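PDB 3EB7: insecticidal Delta-Endotoxin Cry8Ea1, which is toxic to the underground larvae of Holotrichia parallela, probably by inserting its helical domain into gut-cell membranes to form pores. Local coordinates for residues 275-280 / 413-418; 341-346 / 365-370; 511-516 / 564-569; 521-526 / 549-554. All coordinates share one frame; numbering follows the deposited sequence.

Contact 1 (275-280 / 413-418); sequences HLFDFI and SHRLNY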
# COMPACT_ATOMS: atom_id res chain seq x y z
N HIS A 275 4.61 -6.61 -13.33
CA HIS A 275 3.52 -7.47 -13.82
C HIS A 275 2.23 -6.72 -13.56
O HIS A 275 2.20 -5.78 -12.75
CB HIS A 275 3.47 -8.82 -13.04
CG HIS A 275 3.46 -8.65 -11.53
ND1 HIS A 275 2.30 -8.65 -10.79
CD2 HIS A 275 4.47 -8.40 -10.66
CE1 HIS A 275 2.59 -8.42 -9.51
NE2 HIS A 275 3.90 -8.28 -9.40
N LEU A 276 1.17 -7.14 -14.23
CA LEU A 276 -0.16 -6.62 -13.99
C LEU A 276 -0.68 -7.16 -12.67
O LEU A 276 -0.32 -8.27 -12.26
CB LEU A 276 -1.10 -7.06 -15.14
CG LEU A 276 -0.87 -6.26 -16.43
CD1 LEU A 276 -1.27 -7.13 -17.60
CD2 LEU A 276 -1.64 -4.91 -16.37
N PHE A 277 -1.52 -6.40 -12.00
CA PHE A 277 -2.04 -6.83 -10.70
C PHE A 277 -2.63 -8.24 -10.83
O PHE A 277 -3.42 -8.49 -11.72
CB PHE A 277 -3.09 -5.83 -10.22
CG PHE A 277 -3.61 -6.11 -8.84
CD1 PHE A 277 -2.90 -5.69 -7.71
CD2 PHE A 277 -4.79 -6.81 -8.66
CE1 PHE A 277 -3.37 -5.94 -6.42
CE2 PHE A 277 -5.25 -7.08 -7.37
CZ PHE A 277 -4.52 -6.63 -6.24
N ASP A 278 -2.24 -9.17 -9.98
CA ASP A 278 -2.71 -10.57 -10.15
C ASP A 278 -3.10 -11.30 -8.85
O ASP A 278 -2.87 -10.82 -7.76
CB ASP A 278 -1.75 -11.41 -11.01
CG ASP A 278 -0.36 -11.56 -10.40
OD1 ASP A 278 -0.15 -11.15 -9.24
OD2 ASP A 278 0.54 -12.13 -11.08
N PHE A 279 -3.72 -12.46 -9.01
CA PHE A 279 -4.17 -13.29 -7.88
C PHE A 279 -3.66 -14.69 -8.06
O PHE A 279 -3.75 -15.22 -9.17
CB PHE A 279 -5.70 -13.31 -7.79
CG PHE A 279 -6.29 -12.00 -7.40
CD1 PHE A 279 -6.75 -11.09 -8.39
CD2 PHE A 279 -6.36 -11.62 -6.06
CE1 PHE A 279 -7.27 -9.84 -8.02
CE2 PHE A 279 -6.89 -10.40 -5.68
CZ PHE A 279 -7.34 -9.51 -6.65
N ILE A 280 -3.13 -15.27 -6.99
CA ILE A 280 -2.74 -16.68 -6.98
C ILE A 280 -3.94 -17.58 -7.24
O ILE A 280 -5.01 -17.37 -6.66
CB ILE A 280 -1.97 -17.07 -5.65
CG1 ILE A 280 -1.41 -18.48 -5.73
CG2 ILE A 280 -2.88 -16.96 -4.39
CD1 ILE A 280 -0.26 -18.75 -4.73
N SER A 413 -5.54 -7.25 6.56
CA SER A 413 -5.15 -6.10 5.72
C SER A 413 -4.57 -6.52 4.37
O SER A 413 -4.61 -5.72 3.43
CB SER A 413 -4.19 -5.18 6.47
OG SER A 413 -3.04 -5.88 6.92
N HIS A 414 -4.07 -7.76 4.26
CA HIS A 414 -3.39 -8.27 3.08
C HIS A 414 -3.75 -9.70 2.81
O HIS A 414 -4.28 -10.39 3.70
CB HIS A 414 -1.85 -8.16 3.22
CG HIS A 414 -1.36 -6.75 3.28
ND1 HIS A 414 -1.55 -5.94 4.39
CD2 HIS A 414 -0.73 -5.98 2.35
CE1 HIS A 414 -1.04 -4.74 4.15
NE2 HIS A 414 -0.53 -4.75 2.93
N ARG A 415 -3.49 -10.13 1.57
CA ARG A 415 -3.74 -11.51 1.14
C ARG A 415 -2.46 -11.99 0.46
O ARG A 415 -1.72 -11.15 -0.08
CB ARG A 415 -4.91 -11.56 0.15
CG ARG A 415 -4.59 -10.87 -1.15
CD ARG A 415 -5.64 -11.10 -2.17
NE ARG A 415 -6.80 -10.25 -1.95
CZ ARG A 415 -6.84 -8.93 -2.10
NH1 ARG A 415 -5.78 -8.26 -2.52
NH2 ARG A 415 -7.97 -8.29 -1.86
N LEU A 416 -2.20 -13.31 0.49
CA LEU A 416 -1.03 -13.89 -0.18
C LEU A 416 -1.20 -13.73 -1.70
O LEU A 416 -2.26 -14.08 -2.24
CB LEU A 416 -0.82 -15.37 0.18
CG LEU A 416 0.44 -16.04 -0.42
CD1 LEU A 416 1.70 -15.36 0.16
CD2 LEU A 416 0.45 -17.56 -0.12
N ASN A 417 -0.15 -13.24 -2.36
CA ASN A 417 -0.19 -13.00 -3.77
C ASN A 417 0.73 -13.93 -4.56
O ASN A 417 0.38 -14.38 -5.64
CB ASN A 417 0.17 -11.52 -4.04
CG ASN A 417 0.14 -11.15 -5.54
OD1 ASN A 417 -0.56 -11.75 -6.35
ND2 ASN A 417 0.92 -10.18 -5.90
N TYR A 418 1.91 -14.21 -4.03
CA TYR A 418 2.90 -14.94 -4.78
C TYR A 418 3.97 -15.52 -3.84
O TYR A 418 4.07 -15.12 -2.67
CB TYR A 418 3.54 -13.99 -5.82
CG TYR A 418 3.93 -14.67 -7.12
CD1 TYR A 418 2.97 -14.98 -8.09
CD2 TYR A 418 5.27 -15.01 -7.36
CE1 TYR A 418 3.35 -15.63 -9.29
CE2 TYR A 418 5.66 -15.64 -8.56
CZ TYR A 418 4.70 -15.95 -9.49
OH TYR A 418 5.09 -16.58 -10.64
O HOH W 1 -3.65 -13.59 -4.31

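Contact 2 (341-346 / 365-370); sequences VYKTLS and VFDAIY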
# COMPACT_ATOMS: atom_id res chain seq x y z
N VAL A 341 -5.82 -15.79 1.15
CA VAL A 341 -5.01 -16.29 2.24
C VAL A 341 -4.59 -15.11 3.15
O VAL A 341 -3.74 -14.32 2.79
CB VAL A 341 -3.80 -17.03 1.72
CG1 VAL A 341 -2.94 -17.51 2.86
CG2 VAL A 341 -4.25 -18.22 0.88
N TYR A 342 -5.22 -14.99 4.31
CA TYR A 342 -4.99 -13.85 5.20
C TYR A 342 -3.89 -14.07 6.24
O TYR A 342 -3.46 -13.12 6.89
CB TYR A 342 -6.31 -13.39 5.83
CG TYR A 342 -7.04 -14.46 6.60
CD1 TYR A 342 -6.76 -14.69 7.96
CD2 TYR A 342 -7.99 -15.26 5.96
CE1 TYR A 342 -7.42 -15.73 8.67
CE2 TYR A 342 -8.66 -16.28 6.66
CZ TYR A 342 -8.38 -16.50 8.01
OH TYR A 342 -9.04 -17.52 8.67
N LYS A 343 -3.42 -15.30 6.40
CA LYS A 343 -2.37 -15.58 7.38
C LYS A 343 -1.63 -16.82 6.99
O LYS A 343 -2.22 -17.79 6.53
CB LYS A 343 -2.95 -15.76 8.79
CG LYS A 343 -1.90 -16.21 9.83
CD LYS A 343 -2.35 -15.89 11.24
CE LYS A 343 -2.64 -17.10 12.04
NZ LYS A 343 -1.61 -17.32 13.08
N THR A 344 -0.31 -16.77 7.12
CA THR A 344 0.52 -17.92 6.92
C THR A 344 1.28 -18.05 8.22
O THR A 344 1.68 -17.03 8.81
CB THR A 344 1.52 -17.75 5.71
OG1 THR A 344 2.39 -16.62 5.91
CG2 THR A 344 0.75 -17.61 4.39
N LEU A 345 1.46 -19.29 8.66
CA LEU A 345 2.30 -19.58 9.80
C LEU A 345 3.29 -20.60 9.29
O LEU A 345 2.90 -21.69 8.91
CB LEU A 345 1.43 -20.11 10.95
CG LEU A 345 1.99 -20.16 12.38
CD1 LEU A 345 2.78 -21.42 12.58
CD2 LEU A 345 2.87 -18.99 12.79
N SER A 346 4.58 -20.25 9.23
CA SER A 346 5.56 -21.12 8.60
C SER A 346 6.61 -21.56 9.58
O SER A 346 6.99 -20.80 10.47
CB SER A 346 6.26 -20.44 7.42
OG SER A 346 5.35 -19.75 6.57
N VAL A 365 1.15 -23.32 7.38
CA VAL A 365 -0.32 -23.27 7.51
C VAL A 365 -0.87 -21.99 6.81
O VAL A 365 -0.49 -20.87 7.20
CB VAL A 365 -0.75 -23.30 9.00
CG1 VAL A 365 -2.27 -23.29 9.13
CG2 VAL A 365 -0.17 -24.55 9.71
N PHE A 366 -1.70 -22.17 5.78
CA PHE A 366 -2.35 -21.06 5.09
C PHE A 366 -3.81 -20.92 5.56
O PHE A 366 -4.66 -21.79 5.27
CB PHE A 366 -2.36 -21.26 3.56
CG PHE A 366 -1.02 -21.71 2.94
CD1 PHE A 366 -0.64 -23.07 2.95
CD2 PHE A 366 -0.19 -20.78 2.29
CE1 PHE A 366 0.58 -23.50 2.37
CE2 PHE A 366 1.02 -21.20 1.66
CZ PHE A 366 1.40 -22.56 1.69
N ASP A 367 -4.14 -19.82 6.23
CA ASP A 367 -5.52 -19.59 6.62
C ASP A 367 -6.18 -18.80 5.52
O ASP A 367 -5.69 -17.74 5.15
CB ASP A 367 -5.62 -18.84 7.93
CG ASP A 367 -5.06 -19.63 9.10
OD1 ASP A 367 -5.21 -20.88 9.14
OD2 ASP A 367 -4.53 -18.99 10.03
N ALA A 368 -7.28 -19.33 4.99
CA ALA A 368 -7.89 -18.75 3.82
C ALA A 368 -9.39 -18.54 4.00
O ALA A 368 -10.08 -19.29 4.72
CB ALA A 368 -7.62 -19.64 2.58
N ILE A 369 -9.88 -17.51 3.32
CA ILE A 369 -11.30 -17.25 3.19
C ILE A 369 -11.64 -16.87 1.74
O ILE A 369 -10.84 -16.29 1.02
CB ILE A 369 -11.76 -16.12 4.18
CG1 ILE A 369 -13.28 -16.03 4.27
CG2 ILE A 369 -11.15 -14.74 3.81
CD1 ILE A 369 -13.73 -15.16 5.42
N TYR A 370 -12.84 -17.22 1.34
CA TYR A 370 -13.44 -16.86 0.06
C TYR A 370 -14.24 -15.57 0.25
O TYR A 370 -15.30 -15.60 0.88
CB TYR A 370 -14.39 -17.97 -0.26
CG TYR A 370 -14.42 -18.36 -1.65
CD1 TYR A 370 -13.37 -19.07 -2.23
CD2 TYR A 370 -15.53 -18.02 -2.42
CE1 TYR A 370 -13.41 -19.44 -3.56
CE2 TYR A 370 -15.60 -18.38 -3.77
CZ TYR A 370 -14.54 -19.07 -4.34
OH TYR A 370 -14.64 -19.38 -5.67
O HOH W 2 -9.48 -19.83 7.59

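Contact 3 (511-516 / 564-569); sequences FDLDVV and ISVRNF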
# COMPACT_ATOMS: atom_id res chain seq x y z
N PHE A 511 -0.67 14.72 -26.03
CA PHE A 511 -1.08 13.45 -26.65
C PHE A 511 -2.59 13.39 -26.79
O PHE A 511 -3.34 14.05 -26.07
CB PHE A 511 -0.61 12.22 -25.81
CG PHE A 511 -1.12 12.21 -24.40
CD1 PHE A 511 -2.18 11.39 -24.04
CD2 PHE A 511 -0.59 13.08 -23.42
CE1 PHE A 511 -2.69 11.42 -22.71
CE2 PHE A 511 -1.08 13.10 -22.13
CZ PHE A 511 -2.14 12.28 -21.79
N ASP A 512 -3.02 12.57 -27.74
CA ASP A 512 -4.41 12.20 -27.92
C ASP A 512 -4.78 11.01 -26.98
O ASP A 512 -4.07 10.03 -26.90
CB ASP A 512 -4.61 11.81 -29.39
CG ASP A 512 -4.70 13.03 -30.34
OD1 ASP A 512 -4.69 14.19 -29.87
OD2 ASP A 512 -4.81 12.82 -31.58
N LEU A 513 -5.90 11.11 -26.27
CA LEU A 513 -6.35 10.03 -25.41
C LEU A 513 -7.79 9.70 -25.72
O LEU A 513 -8.60 10.58 -25.84
CB LEU A 513 -6.21 10.40 -23.91
CG LEU A 513 -6.54 9.28 -22.90
CD1 LEU A 513 -5.73 9.44 -21.61
CD2 LEU A 513 -8.06 9.16 -22.59
N ASP A 514 -8.11 8.43 -25.87
CA ASP A 514 -9.50 8.06 -25.76
C ASP A 514 -9.79 6.84 -24.88
O ASP A 514 -8.92 6.00 -24.60
CB ASP A 514 -10.13 7.89 -27.11
CG ASP A 514 -9.27 7.12 -28.01
OD1 ASP A 514 -8.97 5.97 -27.62
OD2 ASP A 514 -8.90 7.66 -29.08
N VAL A 515 -11.04 6.82 -24.45
CA VAL A 515 -11.62 5.82 -23.59
C VAL A 515 -12.52 4.95 -24.45
O VAL A 515 -13.45 5.46 -25.08
CB VAL A 515 -12.47 6.52 -22.51
CG1 VAL A 515 -13.01 5.50 -21.49
CG2 VAL A 515 -11.62 7.59 -21.82
N VAL A 516 -12.21 3.67 -24.52
CA VAL A 516 -12.99 2.70 -25.27
C VAL A 516 -13.81 1.86 -24.24
O VAL A 516 -13.28 1.19 -23.33
CB VAL A 516 -12.06 1.84 -26.17
CG1 VAL A 516 -12.82 0.82 -26.99
CG2 VAL A 516 -11.18 2.73 -27.08
N ILE A 564 -7.93 2.33 -22.32
CA ILE A 564 -7.46 3.67 -22.57
C ILE A 564 -6.44 3.58 -23.68
O ILE A 564 -5.54 2.72 -23.66
CB ILE A 564 -6.83 4.34 -21.29
CG1 ILE A 564 -7.81 4.39 -20.10
CG2 ILE A 564 -6.30 5.74 -21.60
CD1 ILE A 564 -9.20 4.92 -20.41
N SER A 565 -6.59 4.46 -24.67
CA SER A 565 -5.66 4.51 -25.80
C SER A 565 -4.98 5.87 -25.87
O SER A 565 -5.66 6.91 -25.72
CB SER A 565 -6.42 4.25 -27.10
OG SER A 565 -6.91 2.91 -27.12
N VAL A 566 -3.65 5.86 -26.06
CA VAL A 566 -2.89 7.09 -26.27
C VAL A 566 -2.13 7.09 -27.64
O VAL A 566 -1.65 6.03 -28.12
CB VAL A 566 -1.95 7.51 -25.06
CG1 VAL A 566 -2.76 7.64 -23.76
CG2 VAL A 566 -0.75 6.56 -24.92
N ARG A 567 -2.02 8.28 -28.23
CA ARG A 567 -1.75 8.47 -29.63
C ARG A 567 -1.19 9.89 -29.88
O ARG A 567 -1.36 10.79 -29.05
CB ARG A 567 -3.11 8.33 -30.33
CG ARG A 567 -3.09 8.04 -31.76
CD ARG A 567 -4.51 7.84 -32.24
NE ARG A 567 -5.07 6.65 -31.61
CZ ARG A 567 -6.37 6.34 -31.56
NH1 ARG A 567 -7.29 7.14 -32.10
NH2 ARG A 567 -6.74 5.21 -30.95
N ASN A 568 -0.54 10.08 -31.03
CA ASN A 568 -0.22 11.40 -31.58
C ASN A 568 0.56 12.26 -30.60
O ASN A 568 0.12 13.33 -30.18
CB ASN A 568 -1.53 12.11 -32.03
CG ASN A 568 -1.28 13.28 -33.00
OD1 ASN A 568 -0.22 13.38 -33.64
ND2 ASN A 568 -2.27 14.17 -33.12
N PHE A 569 1.72 11.75 -30.20
CA PHE A 569 2.59 12.41 -29.24
C PHE A 569 3.16 13.68 -29.87
O PHE A 569 3.66 13.64 -31.00
CB PHE A 569 3.74 11.47 -28.85
CG PHE A 569 3.37 10.34 -27.89
CD1 PHE A 569 4.37 9.72 -27.12
CD2 PHE A 569 2.05 9.90 -27.73
CE1 PHE A 569 4.05 8.67 -26.25
CE2 PHE A 569 1.73 8.85 -26.88
CZ PHE A 569 2.73 8.24 -26.15
O HOH W 3 -6.38 7.66 -28.86

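Contact 4 (521-526 / 549-554); sequences TVNNGR and FSTPFT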
# COMPACT_ATOMS: atom_id res chain seq x y z
N THR A 521 -15.51 3.73 -28.71
CA THR A 521 -14.99 4.98 -28.14
C THR A 521 -16.10 5.82 -27.59
O THR A 521 -17.09 6.09 -28.30
CB THR A 521 -14.25 5.80 -29.22
OG1 THR A 521 -13.13 5.05 -29.69
CG2 THR A 521 -13.71 7.10 -28.66
N VAL A 522 -15.96 6.24 -26.34
CA VAL A 522 -16.98 7.06 -25.70
C VAL A 522 -16.47 8.47 -25.36
O VAL A 522 -17.26 9.38 -25.10
CB VAL A 522 -17.59 6.35 -24.44
CG1 VAL A 522 -18.61 5.26 -24.85
CG2 VAL A 522 -16.49 5.83 -23.44
N ASN A 523 -15.14 8.64 -25.37
CA ASN A 523 -14.51 9.92 -25.06
C ASN A 523 -13.23 10.02 -25.88
O ASN A 523 -12.57 9.02 -26.09
CB ASN A 523 -14.16 10.05 -23.57
CG ASN A 523 -15.37 10.12 -22.66
OD1 ASN A 523 -16.18 11.05 -22.74
ND2 ASN A 523 -15.50 9.16 -21.75
N ASN A 524 -12.91 11.20 -26.38
CA ASN A 524 -11.61 11.43 -27.09
C ASN A 524 -11.19 12.88 -26.86
O ASN A 524 -12.04 13.77 -26.84
CB ASN A 524 -11.64 11.14 -28.62
CG ASN A 524 -10.17 11.09 -29.27
OD1 ASN A 524 -9.58 10.00 -29.35
ND2 ASN A 524 -9.60 12.25 -29.69
N GLY A 525 -9.89 13.11 -26.71
CA GLY A 525 -9.42 14.47 -26.52
C GLY A 525 -7.93 14.57 -26.54
O GLY A 525 -7.25 13.56 -26.52
N ARG A 526 -7.44 15.80 -26.56
CA ARG A 526 -6.03 16.07 -26.48
C ARG A 526 -5.69 16.56 -25.08
O ARG A 526 -6.47 17.31 -24.49
CB ARG A 526 -5.61 17.13 -27.49
CG ARG A 526 -4.11 17.37 -27.46
CD ARG A 526 -3.63 17.40 -28.86
NE ARG A 526 -2.18 17.49 -28.99
CZ ARG A 526 -1.44 16.49 -29.43
NH1 ARG A 526 -2.02 15.33 -29.71
NH2 ARG A 526 -0.14 16.63 -29.55
N PHE A 549 -13.07 14.39 -18.77
CA PHE A 549 -14.12 14.53 -19.74
C PHE A 549 -15.41 14.81 -18.99
O PHE A 549 -15.65 14.21 -17.93
CB PHE A 549 -14.33 13.23 -20.50
CG PHE A 549 -13.13 12.76 -21.27
CD1 PHE A 549 -12.33 11.72 -20.76
CD2 PHE A 549 -12.81 13.32 -22.53
CE1 PHE A 549 -11.22 11.25 -21.47
CE2 PHE A 549 -11.69 12.84 -23.26
CZ PHE A 549 -10.89 11.80 -22.72
N SER A 550 -16.25 15.66 -19.58
CA SER A 550 -17.57 16.00 -19.07
C SER A 550 -18.67 15.23 -19.78
O SER A 550 -19.71 14.98 -19.20
CB SER A 550 -17.83 17.52 -19.18
OG SER A 550 -17.64 17.97 -20.52
N THR A 551 -18.43 14.85 -21.03
CA THR A 551 -19.36 14.00 -21.81
C THR A 551 -19.52 12.60 -21.18
O THR A 551 -18.60 11.80 -21.19
CB THR A 551 -18.86 13.87 -23.30
OG1 THR A 551 -18.71 15.18 -23.86
CG2 THR A 551 -19.80 13.05 -24.18
N PRO A 552 -20.72 12.30 -20.63
CA PRO A 552 -20.90 11.02 -19.96
C PRO A 552 -21.18 9.88 -20.95
O PRO A 552 -21.15 10.08 -22.18
CB PRO A 552 -22.09 11.27 -19.06
CG PRO A 552 -22.95 12.21 -19.86
CD PRO A 552 -21.97 13.10 -20.62
N PHE A 553 -21.43 8.68 -20.40
CA PHE A 553 -21.79 7.50 -21.16
C PHE A 553 -22.36 6.52 -20.14
O PHE A 553 -22.25 6.73 -18.93
CB PHE A 553 -20.57 6.89 -21.84
CG PHE A 553 -19.52 6.34 -20.86
CD1 PHE A 553 -19.57 5.03 -20.41
CD2 PHE A 553 -18.47 7.15 -20.41
CE1 PHE A 553 -18.62 4.54 -19.52
CE2 PHE A 553 -17.54 6.67 -19.55
CZ PHE A 553 -17.62 5.36 -19.09
N THR A 554 -22.98 5.46 -20.65
CA THR A 554 -23.42 4.34 -19.84
C THR A 554 -22.65 3.06 -20.23
O THR A 554 -22.17 2.95 -21.36
CB THR A 554 -24.93 4.08 -20.01
OG1 THR A 554 -25.19 3.87 -21.40
CG2 THR A 554 -25.74 5.28 -19.55
O HOH W 4 -19.72 9.31 -24.34

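Contact 1 (275-280 / 413-418)
R415 sets CG between its backbone N and carbonyl carbon (chi1 67°), and F279 turns CG away from its carbonyl carbon (chi1 -69°). These turns bring the guanidinium against the rim of the F279 ring. The contact joins two sheets of the beta-prism domain of three-domain Cry toxins. Strand 278-292 belongs to one sheet and strand 414-422 to another. Their short segments run at 98° to each other, so the strands do not pair; side chains, backbone oxygens and one water make the join. F279 CE2 lies over one face of the guanidinium, 3.7 Å from R415 NE, while R415 CD sits at the ring edge, in its plane. The two planes stand steeply to each other. The polar end of R415 is held elsewhere, by D340 at NE and by T433 OG1 and H434 O at NH1. The N417 side chain crosses that of D278 at about a right angle. D278 OD1 forms a salt bridge with R272 and OD2 a hydrogen bond with S308. N417 and Y418 both face S431 in a classic beta bulge. A water accepts from I280 N and donates to L416 O. Beside it, I280 CG2 rests 3.6 Å from L416 O.

Contact 2 (341-346 / 365-370)
Y342 packs closely on D367 in this antiparallel hairpin, formed by strands 340-352 and 357-369 in one sheet of the beta-prism domain. Y342 and K343 both face D367, which makes a classic beta bulge. Y342 N donates to D367 O at 2.9 Å, and D367 N donates to K343 O at 2.8 Å. The first bond is bent (134°), the second fairly straight (167°). With CG of Y342 between its backbone N and carbonyl carbon (chi1 57°), the ring lies across the partner strand. D367 CB makes a CH-pi contact over the ring, 4.0 Å from the centroid. I369 CG2 packs on Y342 CD2 at 3.9 Å. On the buried face, V341 CG1 touches F366 CB and V341 CG2 touches A368 CB; F336 covers V341 and F366 from outside the pair. The other face is looser and partly exposed. There the L345 and V365 side chains come nearest at their CB atoms, 4.3 Å apart. K343 runs alongside D367, but its NZ stays 4.5 Å from D367 OD2, too far for a salt bridge, and its ion pair with D394 is long and weak. A water joins Y342 OH to A368 O. Backbone bonds and apolar contacts therefore probably carry most of the cohesion, and the K343 charge adds at most a diffuse attraction.

Contact 3 (511-516 / 564-569)
F511 to V516 pairs antiparallel with I564 to R567, and hydrogen-bonded pairs D512-R567 and D514-S565 alternate with non-hydrogen-bonded pairs L513-V566 and V515-I564. S565 N to D514 O is the straightest of the bonds (2.8 Å, 170°), whereas R567 N to D512 O is weak. The strands are neighbours in one sheet of the beta-sandwich that forms the C-terminal domain of three-domain Cry toxins. The faces differ sharply. L513, V515, I564 and V566 form the apolar face, where L513 CD1 meets I564 CG2 at 3.7 Å. I564 CD1 lies alongside V515 CG2. I503, I580 and F549 pack on this group from outside the pair. F511 CD1 reaches V566 CG1 at 3.8 Å. D512, D514, S565 and R567 form the polar face. D514 has CG between its backbone N and carbonyl carbon (chi1 45°), and its carboxylate leans over S565: OD1 is 3.1 Å from S565 CB. R567 NH1 and D514 OD2 form a salt bridge at 3.5 Å, but the oxygen lies off the guanidinium plane. A water over the guanidinium face donates to D514 OD2 and weakly to S565 O. N568 ND2 bonds to D512 OD2 at 3.3 Å, from above the carboxylate plane (56°). D512 OD1 has a salt bridge to R526, and S565 OG bonds to S483. The R567-D514 attraction is thus one of charge alone, probably weaker than the D512-R526 bridge, and the water helps satisfy D514.

Contact 4 (521-526 / 549-554)
N523 lies flat on F549. Its CB sits over the centre of the F549 ring, 3.5 Å from the centroid and only 3° off the ring normal, a CH-pi contact. The N523 amide continues the stack, its plane 15° from that of the ring. N523 has CG anti to its carbonyl carbon (chi1 -66°), and this extends the amide toward F549 CB and the backbone of T551. The far edge of the F549 ring meets the main chain: CE2 is 3.6 Å from N524 C, and G525 N lies in the ring plane. This edge comes close to the backbone of G525, which has no side chain in the way. V522 and F553 form the second pair. V522 CG2 stands over the F553 ring face, 4.0 Å from its centroid. Beside this pair, a water donates to V522 O and to P552 O. The contact lies in the C-terminal beta-sandwich domain. Strand 520-527 is an outermost strand of one sheet, and residues 549-554 form a loop that follows strand 545-548 of the other sheet. Further out, backbone bonds from F549 to V501 and from F553 to Y499 tie the loop to strand 498-507, and R500 NH1 bonds to F549 O. The F549 ring also packs on L513 and V515 and meets F527 nearly at right angles. F555 meets the F553 ring edge-to-face.

Overall arrangement
The four contacts fall into two groups. Contacts 1 and 2 lie in the beta-prism domain, their centres 13 Å apart. They touch directly: L416 N and V341 O are 3.0 Å apart, probably a hydrogen bond, which ties strand 414-422 to the 340-352 hairpin. Contacts 3 and 4 lie in the beta-sandwich, their centres 12 Å apart. Both reach one sheet, in which strands 511-517 and 520-527 are neighbours. L513 N probably bonds to G525 O at 2.8 Å. The groups do not touch. Contacts 1 and 3 come nearest, with about 11 Å between their closest atoms; contacts 2 and 4 have centres 43 Å apart.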